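Local coordinates for protein Fe(2+) transporter FeoB (Escherichia coli, PDB 3I8S) that moves ferrous iron across the inner membrane, probably coupling GTP binding by its cytosolic GTPase domain, the part present here, to channel opening, at residues R40-F45 and T53-P58; P58-L63 and Q75-Y80; A189-S194 and G220-H225. All coordinates share one frame; numbering follows the deposited sequence. Where two conformers were deposited one is given.

From the N terminus, contact 1 closes first: strand 39-46 turns back as strand 51-56, a beta hairpin at one side of the mixed sheet of the GTPase domain. Contact 2 follows in series, starting from Pro-58, which the two share; it folds the loop after strand 51-56 against helix 72-83. The two touch directly, as Val-55 and Leu-57 of contact 1 pack on Tyr-80 of contact 2. Contact 3 closes much later, joining the end of helix 179-191 to the turn before helix 226-236 in the helical domain. It touches neither of the others, its nearest atoms lying about 12 Å from contact 2. No loop crosses or encloses another.

Contact 1: R40-F45 and T53-P58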
loop_
_atom_site.group_PDB
_atom_site.type_symbol
_atom_site.label_atom_id
_atom_site.label_comp_id
_atom_site.label_asym_id
_atom_site.label_seq_id
_atom_site.Cartn_x
_atom_site.Cartn_y
_atom_site.Cartn_z
ATOM N N ARG A 40 0.225 -19.132 -2.760
ATOM C CA ARG A 40 0.283 -18.058 -3.734
ATOM C C ARG A 40 -0.805 -18.330 -4.766
ATOM O O ARG A 40 -0.787 -19.400 -5.386
ATOM C CB ARG A 40 1.661 -17.995 -4.391
ATOM C CG ARG A 40 1.711 -17.065 -5.577
ATOM C CD ARG A 40 3.125 -16.784 -6.119
ATOM N NE ARG A 40 3.035 -15.898 -7.311
ATOM C CZ ARG A 40 4.003 -15.092 -7.753
ATOM N NH1 ARG A 40 5.198 -15.052 -7.166
ATOM N NH2 ARG A 40 3.798 -14.346 -8.815
ATOM N N LYS A 41 -1.796 -17.451 -4.837
ATOM C CA LYS A 41 -2.894 -17.576 -5.797
ATOM C C LYS A 41 -2.734 -16.479 -6.825
ATOM O O LYS A 41 -2.409 -15.356 -6.463
ATOM C CB LYS A 41 -4.263 -17.315 -5.112
ATOM C CG LYS A 41 -4.872 -18.412 -4.193
ATOM C CD LYS A 41 -6.462 -18.316 -4.300
ATOM C CE LYS A 41 -7.245 -18.519 -2.979
ATOM N NZ LYS A 41 -8.035 -19.772 -2.951
ATOM N N GLU A 42 -2.978 -16.793 -8.088
ATOM C CA GLU A 42 -3.067 -15.780 -9.112
ATOM C C GLU A 42 -4.055 -16.211 -10.157
ATOM O O GLU A 42 -4.458 -17.371 -10.188
ATOM C CB GLU A 42 -1.693 -15.407 -9.661
ATOM C CG GLU A 42 -0.945 -16.389 -10.389
ATOM C CD GLU A 42 0.403 -15.775 -10.838
ATOM O OE1 GLU A 42 1.180 -15.279 -9.969
ATOM O OE2 GLU A 42 0.670 -15.814 -12.045
ATOM N N GLY A 43 -4.526 -15.256 -10.936
ATOM C CA GLY A 43 -5.557 -15.516 -11.910
ATOM C C GLY A 43 -5.531 -14.526 -13.024
ATOM O O GLY A 43 -4.698 -13.616 -13.050
ATOM N N GLN A 44 -6.428 -14.705 -13.969
ATOM C CA GLN A 44 -6.457 -13.863 -15.150
ATOM C C GLN A 44 -7.810 -13.242 -15.331
ATOM O O GLN A 44 -8.828 -13.834 -14.986
ATOM C CB GLN A 44 -6.121 -14.662 -16.417
ATOM C CG GLN A 44 -4.832 -15.416 -16.341
ATOM C CD GLN A 44 -3.751 -14.819 -17.183
ATOM O OE1 GLN A 44 -3.862 -14.785 -18.417
ATOM N NE2 GLN A 44 -2.664 -14.396 -16.542
ATOM N N PHE A 45 -7.823 -12.065 -15.946
ATOM C CA PHE A 45 -9.067 -11.444 -16.401
ATOM C C PHE A 45 -8.715 -10.374 -17.398
ATOM O O PHE A 45 -7.530 -10.015 -17.586
ATOM C CB PHE A 45 -9.917 -10.848 -15.258
ATOM C CG PHE A 45 -9.357 -9.615 -14.630
ATOM C CD1 PHE A 45 -8.522 -9.715 -13.527
ATOM C CD2 PHE A 45 -9.734 -8.349 -15.070
ATOM C CE1 PHE A 45 -8.012 -8.581 -12.924
ATOM C CE2 PHE A 45 -9.250 -7.214 -14.479
ATOM C CZ PHE A 45 -8.368 -7.324 -13.395
ATOM N N THR A 53 -2.905 -10.284 -15.382
ATOM C CA THR A 53 -2.568 -11.284 -14.374
ATOM C C THR A 53 -2.701 -10.585 -13.055
ATOM O O THR A 53 -2.041 -9.568 -12.819
ATOM C CB THR A 53 -1.125 -11.835 -14.517
ATOM O OG1 THR A 53 -0.996 -12.515 -15.785
ATOM C CG2 THR A 53 -0.798 -12.815 -13.395
ATOM N N LEU A 54 -3.518 -11.168 -12.189
ATOM C CA LEU A 54 -3.799 -10.671 -10.846
ATOM C C LEU A 54 -3.188 -11.606 -9.822
ATOM O O LEU A 54 -3.537 -12.774 -9.756
ATOM C CB LEU A 54 -5.324 -10.593 -10.633
ATOM C CG LEU A 54 -5.840 -9.936 -9.371
ATOM C CD1 LEU A 54 -5.407 -8.454 -9.402
ATOM C CD2 LEU A 54 -7.402 -10.182 -9.230
ATOM N N VAL A 55 -2.269 -11.081 -9.034
ATOM C CA VAL A 55 -1.557 -11.816 -8.005
ATOM C C VAL A 55 -2.128 -11.432 -6.649
ATOM O O VAL A 55 -2.107 -10.244 -6.244
ATOM C CB VAL A 55 -0.021 -11.505 -8.059
ATOM C CG1 VAL A 55 0.693 -12.288 -6.952
ATOM C CG2 VAL A 55 0.543 -11.819 -9.438
ATOM N N ASP A 56 -2.686 -12.403 -5.966
ATOM C CA ASP A 56 -3.348 -12.150 -4.686
ATOM C C ASP A 56 -2.296 -12.137 -3.589
ATOM O O ASP A 56 -1.707 -13.182 -3.301
ATOM C CB ASP A 56 -4.360 -13.251 -4.400
ATOM C CG ASP A 56 -5.123 -13.028 -3.077
ATOM O OD1 ASP A 56 -5.370 -11.884 -2.672
ATOM O OD2 ASP A 56 -5.501 -14.041 -2.504
ATOM N N LEU A 57 -2.088 -11.025 -2.935
ATOM C CA LEU A 57 -1.042 -10.997 -1.897
ATOM C C LEU A 57 -1.640 -11.328 -0.506
ATOM O O LEU A 57 -2.810 -11.040 -0.249
ATOM C CB LEU A 57 -0.359 -9.643 -1.900
ATOM C CG LEU A 57 0.260 -9.160 -3.201
ATOM C CD1 LEU A 57 0.951 -7.839 -2.986
ATOM C CD2 LEU A 57 1.195 -10.252 -3.764
ATOM N N PRO A 58 -0.841 -11.943 0.390
ATOM C CA PRO A 58 -1.404 -12.289 1.701
ATOM C C PRO A 58 -1.886 -11.035 2.410
ATOM O O PRO A 58 -1.327 -9.969 2.206
ATOM C CB PRO A 58 -0.231 -12.928 2.444
ATOM C CG PRO A 58 0.692 -13.357 1.401
ATOM C CD PRO A 58 0.562 -12.361 0.282
HETATM O O HOH W 1 -1.104 -15.436 -2.632
#
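Gly-43 and Leu-54 pair antiparallel through two backbone hydrogen bonds, Gly-43 N to Leu-54 O at 2.9 Å and Leu-54 N to Gly-43 O, the latter almost straight at 176°. Asp-56 N adds a third, to Lys-41 O at 3.0 Å. In the non-hydrogen-bonded pair Glu-42 and Val-55, the side chains stand side by side: with CG set between the backbone N and carbonyl carbon (chi1 66°) and the rest extended, Glu-42 brings OE1 to 3.6 Å from Val-55 CG2, while OE2 passes equally near Thr-53 CG2. On the other side of the hairpin, Leu-54 CB meets the edge of the Phe-45 ring at CE1, 4.1 Å away, and the leucine side chain continues onto helix 16-24.

Around this first shell, charges fix the glutamate. Arg-40 NH2 donates to Glu-42 OE1 at 3.0 Å, the oxygen lying in the guanidinium plane, and NE adds a weak bond to the same oxygen; Arg-29 on the neighbouring strand takes OE2 in a salt bridge. Trp-33 in turn supports Arg-40 by a cation-pi contact. Asp-56, beside Lys-16 of the P-loop, opens the predicted GTP-binding Asp-Leu-Pro-Gly sequence. With an arginine on each carboxylate oxygen, buried Glu-42 is likely to remain ionised beside the methyl groups of Thr-53 and Val-55.

Contact 2: P58-L63 and Q75-Y80; sequences PGTYSL and QIACHY
Ala-77 turns its methyl group toward the loop 58-63, where two side chains converge on it. Thr-60 CG2 comes to 4.0 Å from Ala-77 CB, and Leu-63 CD2 reaches the same methyl at 4.1 Å. Leu-63 also reaches the next residue of the helix: its CD2 lies 3.9 Å from Cys-78 N, and its CB faces Cys-78 SG. This is the buried part of the contact, continued by Ile-9 of the central sheet, which touches both Leu-63 and Ala-77.

A hydrogen bond from its hydroxyl holds Thr-60 in place. Its OG1 stands opposite the backbone N (chi1 -167°) and donates to Ser-62 O at 2.7 Å, in the carbonyl plane, which turns CG2 to the helix. A glycine in its place would probably leave Ser-62 O without this donor, open a gap over the Ala-77 methyl and let the loop flex.

At Pro-58 the contact stays close but lies nearer the solvent. The partly exposed proline ring crosses Ile-76 at about a right angle, CG and CD both resting on Ile-76 CG2, with CD at 3.8 Å. Tyr-61, on the same loop, hydrogen-bonds through its hydroxyl to Tyr-249 of the helical domain.

No clear hydrogen bond joins loop and helix. A loop led by Asp-x-x-Gly and packed on the helix that follows is the switch II arrangement of P-loop GTPases.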
loop_
_atom_site.group_PDB
_atom_site.type_symbol
_atom_site.label_atom_id
_atom_site.label_comp_id
_atom_site.label_asym_id
_atom_site.label_seq_id
_atom_site.Cartn_x
_atom_site.Cartn_y
_atom_site.Cartn_z
ATOM N N PRO A 58 -0.841 -11.943 0.390
ATOM C CA PRO A 58 -1.404 -12.289 1.701
ATOM C C PRO A 58 -1.886 -11.035 2.410
ATOM O O PRO A 58 -1.327 -9.969 2.206
ATOM C CB PRO A 58 -0.231 -12.928 2.444
ATOM C CG PRO A 58 0.692 -13.357 1.401
ATOM C CD PRO A 58 0.562 -12.361 0.282
ATOM N N GLY A 59 -2.965 -11.152 3.165
ATOM C CA GLY A 59 -3.515 -10.006 3.889
ATOM C C GLY A 59 -2.507 -9.500 4.890
ATOM O O GLY A 59 -1.821 -10.284 5.536
ATOM N N THR A 60 -2.438 -8.172 5.036
ATOM C CA THR A 60 -1.485 -7.542 5.916
ATOM C C THR A 60 -1.954 -6.132 6.356
ATOM O O THR A 60 -2.637 -5.459 5.601
ATOM C CB THR A 60 -0.049 -7.465 5.275
ATOM O OG1 THR A 60 0.892 -7.116 6.287
ATOM C CG2 THR A 60 0.042 -6.465 4.101
ATOM N N TYR A 61 -1.566 -5.756 7.579
ATOM C CA TYR A 61 -1.847 -4.432 8.130
ATOM C C TYR A 61 -0.828 -3.396 7.607
ATOM O O TYR A 61 -1.139 -2.220 7.486
ATOM C CB TYR A 61 -1.833 -4.473 9.670
ATOM C CG TYR A 61 -1.898 -3.095 10.266
ATOM C CD1 TYR A 61 -3.062 -2.339 10.206
ATOM C CD2 TYR A 61 -0.779 -2.540 10.908
ATOM C CE1 TYR A 61 -3.105 -1.042 10.734
ATOM C CE2 TYR A 61 -0.814 -1.257 11.408
ATOM C CZ TYR A 61 -1.970 -0.533 11.364
ATOM O OH TYR A 61 -1.953 0.746 11.881
ATOM N N SER A 62 0.387 -3.861 7.287
ATOM C CA SER A 62 1.471 -2.996 6.880
ATOM C C SER A 62 2.523 -3.766 6.078
ATOM O O SER A 62 2.406 -4.972 5.910
ATOM C CB SER A 62 2.138 -2.338 8.095
ATOM O OG SER A 62 3.074 -3.192 8.719
ATOM N N LEU A 63 3.537 -3.040 5.631
ATOM C CA LEU A 63 4.686 -3.616 4.955
ATOM C C LEU A 63 5.902 -3.626 5.888
ATOM O O LEU A 63 7.027 -3.934 5.454
ATOM C CB LEU A 63 4.992 -2.808 3.690
ATOM C CG LEU A 63 3.897 -2.827 2.611
ATOM C CD1 LEU A 63 4.332 -2.124 1.345
ATOM C CD2 LEU A 63 3.378 -4.193 2.290
ATOM N N GLN A 75 5.926 -9.873 5.205
ATOM C CA GLN A 75 7.198 -9.839 4.454
ATOM C C GLN A 75 7.011 -10.265 3.005
ATOM O O GLN A 75 7.623 -9.711 2.088
ATOM C CB GLN A 75 8.224 -10.697 5.145
ATOM C CG GLN A 75 8.536 -10.100 6.492
ATOM C CD GLN A 75 9.559 -10.807 7.262
ATOM O OE1 GLN A 75 9.860 -11.992 7.052
ATOM N NE2 GLN A 75 10.125 -10.079 8.231
ATOM N N ILE A 76 6.125 -11.235 2.807
ATOM C CA ILE A 76 5.797 -11.687 1.444
ATOM C C ILE A 76 5.210 -10.561 0.591
ATOM O O ILE A 76 5.609 -10.330 -0.570
ATOM C CB ILE A 76 4.850 -12.922 1.489
ATOM C CG1 ILE A 76 5.600 -14.124 2.013
ATOM C CG2 ILE A 76 4.223 -13.177 0.108
ATOM C CD1 ILE A 76 4.722 -15.305 2.550
ATOM N N ALA A 77 4.258 -9.846 1.188
ATOM C CA ALA A 77 3.635 -8.723 0.560
ATOM C C ALA A 77 4.681 -7.674 0.224
ATOM O O ALA A 77 4.766 -7.239 -0.922
ATOM C CB ALA A 77 2.552 -8.138 1.488
ATOM N N CYS A 78 5.470 -7.263 1.202
ATOM C CA CYS A 78 6.518 -6.291 0.996
ATOM C C CYS A 78 7.548 -6.704 -0.097
ATOM O O CYS A 78 7.931 -5.933 -0.954
ATOM C CB CYS A 78 7.238 -6.089 2.323
ATOM S SG CYS A 78 8.415 -4.785 2.289
ATOM N N HIS A 79 7.979 -7.948 -0.047
ATOM C CA HIS A 79 8.975 -8.418 -0.970
ATOM C C HIS A 79 8.410 -8.363 -2.404
ATOM O O HIS A 79 9.076 -7.921 -3.322
ATOM C CB HIS A 79 9.350 -9.840 -0.587
ATOM C CG HIS A 79 10.242 -10.512 -1.572
ATOM N ND1 HIS A 79 9.758 -11.262 -2.616
ATOM C CD2 HIS A 79 11.579 -10.484 -1.718
ATOM C CE1 HIS A 79 10.763 -11.720 -3.328
ATOM N NE2 HIS A 79 11.882 -11.267 -2.803
ATOM N N TYR A 80 7.174 -8.789 -2.594
ATOM C CA TYR A 80 6.569 -8.699 -3.937
ATOM C C TYR A 80 6.480 -7.262 -4.430
ATOM O O TYR A 80 6.858 -6.919 -5.543
ATOM C CB TYR A 80 5.172 -9.281 -3.927
ATOM C CG TYR A 80 4.572 -9.326 -5.308
ATOM C CD1 TYR A 80 4.921 -10.342 -6.195
ATOM C CD2 TYR A 80 3.692 -8.341 -5.723
ATOM C CE1 TYR A 80 4.383 -10.362 -7.496
ATOM C CE2 TYR A 80 3.141 -8.346 -6.997
ATOM C CZ TYR A 80 3.468 -9.385 -7.862
ATOM O OH TYR A 80 2.964 -9.352 -9.169
#

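Contact 3: A189-S194 and G220-H225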
loop_
_atom_site.group_PDB
_atom_site.type_symbol
_atom_site.label_atom_id
_atom_site.label_comp_id
_atom_site.label_asym_id
_atom_site.label_seq_id
_atom_site.Cartn_x
_atom_site.Cartn_y
_atom_site.Cartn_z
ATOM N N ALA A 189 19.591 6.717 1.749
ATOM C CA ALA A 189 19.159 6.455 0.383
ATOM C C ALA A 189 20.307 6.616 -0.624
ATOM O O ALA A 189 20.431 5.833 -1.554
ATOM C CB ALA A 189 18.021 7.396 -0.011
ATOM N N LYS A 190 21.118 7.650 -0.427
ATOM C CA LYS A 190 22.222 7.972 -1.348
ATOM C C LYS A 190 23.231 6.837 -1.510
ATOM O O LYS A 190 23.836 6.685 -2.588
ATOM C CB LYS A 190 22.978 9.201 -0.863
ATOM C CG LYS A 190 22.159 10.471 -0.754
ATOM C CD LYS A 190 23.041 11.646 -0.299
ATOM C CE LYS A 190 22.311 12.656 0.609
ATOM N NZ LYS A 190 23.327 13.439 1.449
ATOM N N VAL A 191 23.407 6.078 -0.431
ATOM C CA VAL A 191 24.361 4.968 -0.339
ATOM C C VAL A 191 23.845 3.625 -0.880
ATOM O O VAL A 191 24.629 2.739 -1.188
ATOM C CB VAL A 191 24.751 4.771 1.149
ATOM C CG1 VAL A 191 25.421 3.442 1.374
ATOM C CG2 VAL A 191 25.609 5.944 1.620
ATOM N N MET A 192 22.526 3.479 -0.980
ATOM C CA MET A 192 21.884 2.209 -1.337
ATOM C C MET A 192 22.124 1.863 -2.829
ATOM O O MET A 192 22.588 2.724 -3.587
ATOM C CB MET A 192 20.395 2.278 -1.067
ATOM C CG MET A 192 20.046 2.552 0.386
ATOM S SD MET A 192 18.256 2.461 0.656
ATOM C CE MET A 192 18.122 3.167 2.294
ATOM N N PRO A 193 21.874 0.595 -3.237
ATOM C CA PRO A 193 21.952 0.191 -4.656
ATOM C C PRO A 193 21.263 1.139 -5.654
ATOM O O PRO A 193 20.058 1.420 -5.538
ATOM C CB PRO A 193 21.321 -1.214 -4.654
ATOM C CG PRO A 193 21.797 -1.782 -3.356
ATOM C CD PRO A 193 21.624 -0.578 -2.374
ATOM N N SER A 194 22.037 1.602 -6.642
ATOM C CA SER A 194 21.630 2.737 -7.474
ATOM C C SER A 194 20.431 2.431 -8.349
ATOM O O SER A 194 19.677 3.341 -8.720
ATOM C CB SER A 194 22.805 3.260 -8.329
ATOM O OG SER A 194 23.575 2.200 -8.854
ATOM N N GLY A 220 21.792 -2.460 1.138
ATOM C CA GLY A 220 23.184 -2.623 0.815
ATOM C C GLY A 220 24.061 -1.952 1.843
ATOM O O GLY A 220 23.893 -2.192 3.034
ATOM N N GLU A 221 24.949 -1.075 1.378
ATOM C CA GLU A 221 25.950 -0.406 2.229
ATOM C C GLU A 221 25.369 0.555 3.271
ATOM O O GLU A 221 26.031 0.875 4.260
ATOM C CB GLU A 221 26.934 0.373 1.352
ATOM C CG GLU A 221 27.783 -0.502 0.392
ATOM C CD GLU A 221 29.090 -0.975 0.981
ATOM O OE1 GLU A 221 29.414 -0.582 2.132
ATOM O OE2 GLU A 221 29.810 -1.730 0.278
ATOM N N ALA A 222 24.152 1.038 3.023
ATOM C CA ALA A 222 23.463 1.932 3.914
ATOM C C ALA A 222 23.376 1.364 5.327
ATOM O O ALA A 222 23.413 2.118 6.280
ATOM C CB ALA A 222 22.026 2.256 3.366
ATOM N N SER A 223 23.259 0.033 5.454
ATOM C CA SER A 223 23.062 -0.589 6.774
ATOM C C SER A 223 24.230 -0.312 7.738
ATOM O O SER A 223 24.045 -0.219 8.955
ATOM C CB SER A 223 22.670 -2.081 6.642
ATOM O OG SER A 223 23.577 -2.939 7.318
ATOM N N GLN A 224 25.414 -0.084 7.183
ATOM C CA GLN A 224 26.601 0.309 7.944
ATOM C C GLN A 224 26.583 1.742 8.530
ATOM O O GLN A 224 27.415 2.090 9.374
ATOM C CB GLN A 224 27.850 0.125 7.059
ATOM C CG GLN A 224 28.377 -1.288 7.052
ATOM C CD GLN A 224 29.265 -1.599 8.269
ATOM O OE1 GLN A 224 28.816 -1.521 9.424
ATOM N NE2 GLN A 224 30.531 -1.956 8.010
ATOM N N HIS A 225 25.637 2.565 8.075
ATOM C CA HIS A 225 25.589 3.980 8.440
ATOM C C HIS A 225 24.411 4.286 9.358
ATOM O O HIS A 225 24.263 5.422 9.826
ATOM C CB HIS A 225 25.505 4.821 7.160
ATOM C CG HIS A 225 26.700 4.659 6.281
ATOM N ND1 HIS A 225 27.886 5.331 6.503
ATOM C CD2 HIS A 225 26.914 3.849 5.223
ATOM C CE1 HIS A 225 28.769 4.952 5.594
ATOM N NE2 HIS A 225 28.201 4.056 4.806
HETATM O O HOH W 2 24.736 -0.231 -1.063
#
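The His-225 imidazole is approached obliquely by Val-191, whose CG1 comes to 4.1 Å from CD2. The other flat group, the Glu-221 carboxylate, takes no part: bent at chi2, the chain carries it away, and Val-191 meets only its base, CG1 against Glu-221 CB, with the two side chains roughly perpendicular. Val-191 was deposited in two conformers, so these contacts, and the approach of CG1 to the backbone N of Ala-222, belong to the one described.

Behind the valine, Ala-222 presents its methyl group. Met-192 CG rests on Ala-222 CB at 3.6 Å; CG points away from the carbonyl carbon (chi1 -60°), and Met-192 CE, at the end of the extended chain, also lies 4.1 Å from Ala-222 CB. Arg-201, Leu-204 and Met-208 of helix 198-210 also touch Met-192, which is buried.

The contact lies in the all-helical domain that follows the GTPase domain. Here the C-terminal end of helix 179-191 abuts the connection between helices 213-218 and 226-236, which includes a short 3-10 turn at Glu-221 and Ala-222.

At this helix end a water bridges the backbones, donating to Val-191 O at 3.0 Å and accepting from Glu-221 N at 2.6 Å. Nearby, Pro-193 CD sits 4.0 Å from Gly-220 N. Gly-220 leaves its helix with positive phi (54°), and a beta carbon on it would run into Pro-193 CD.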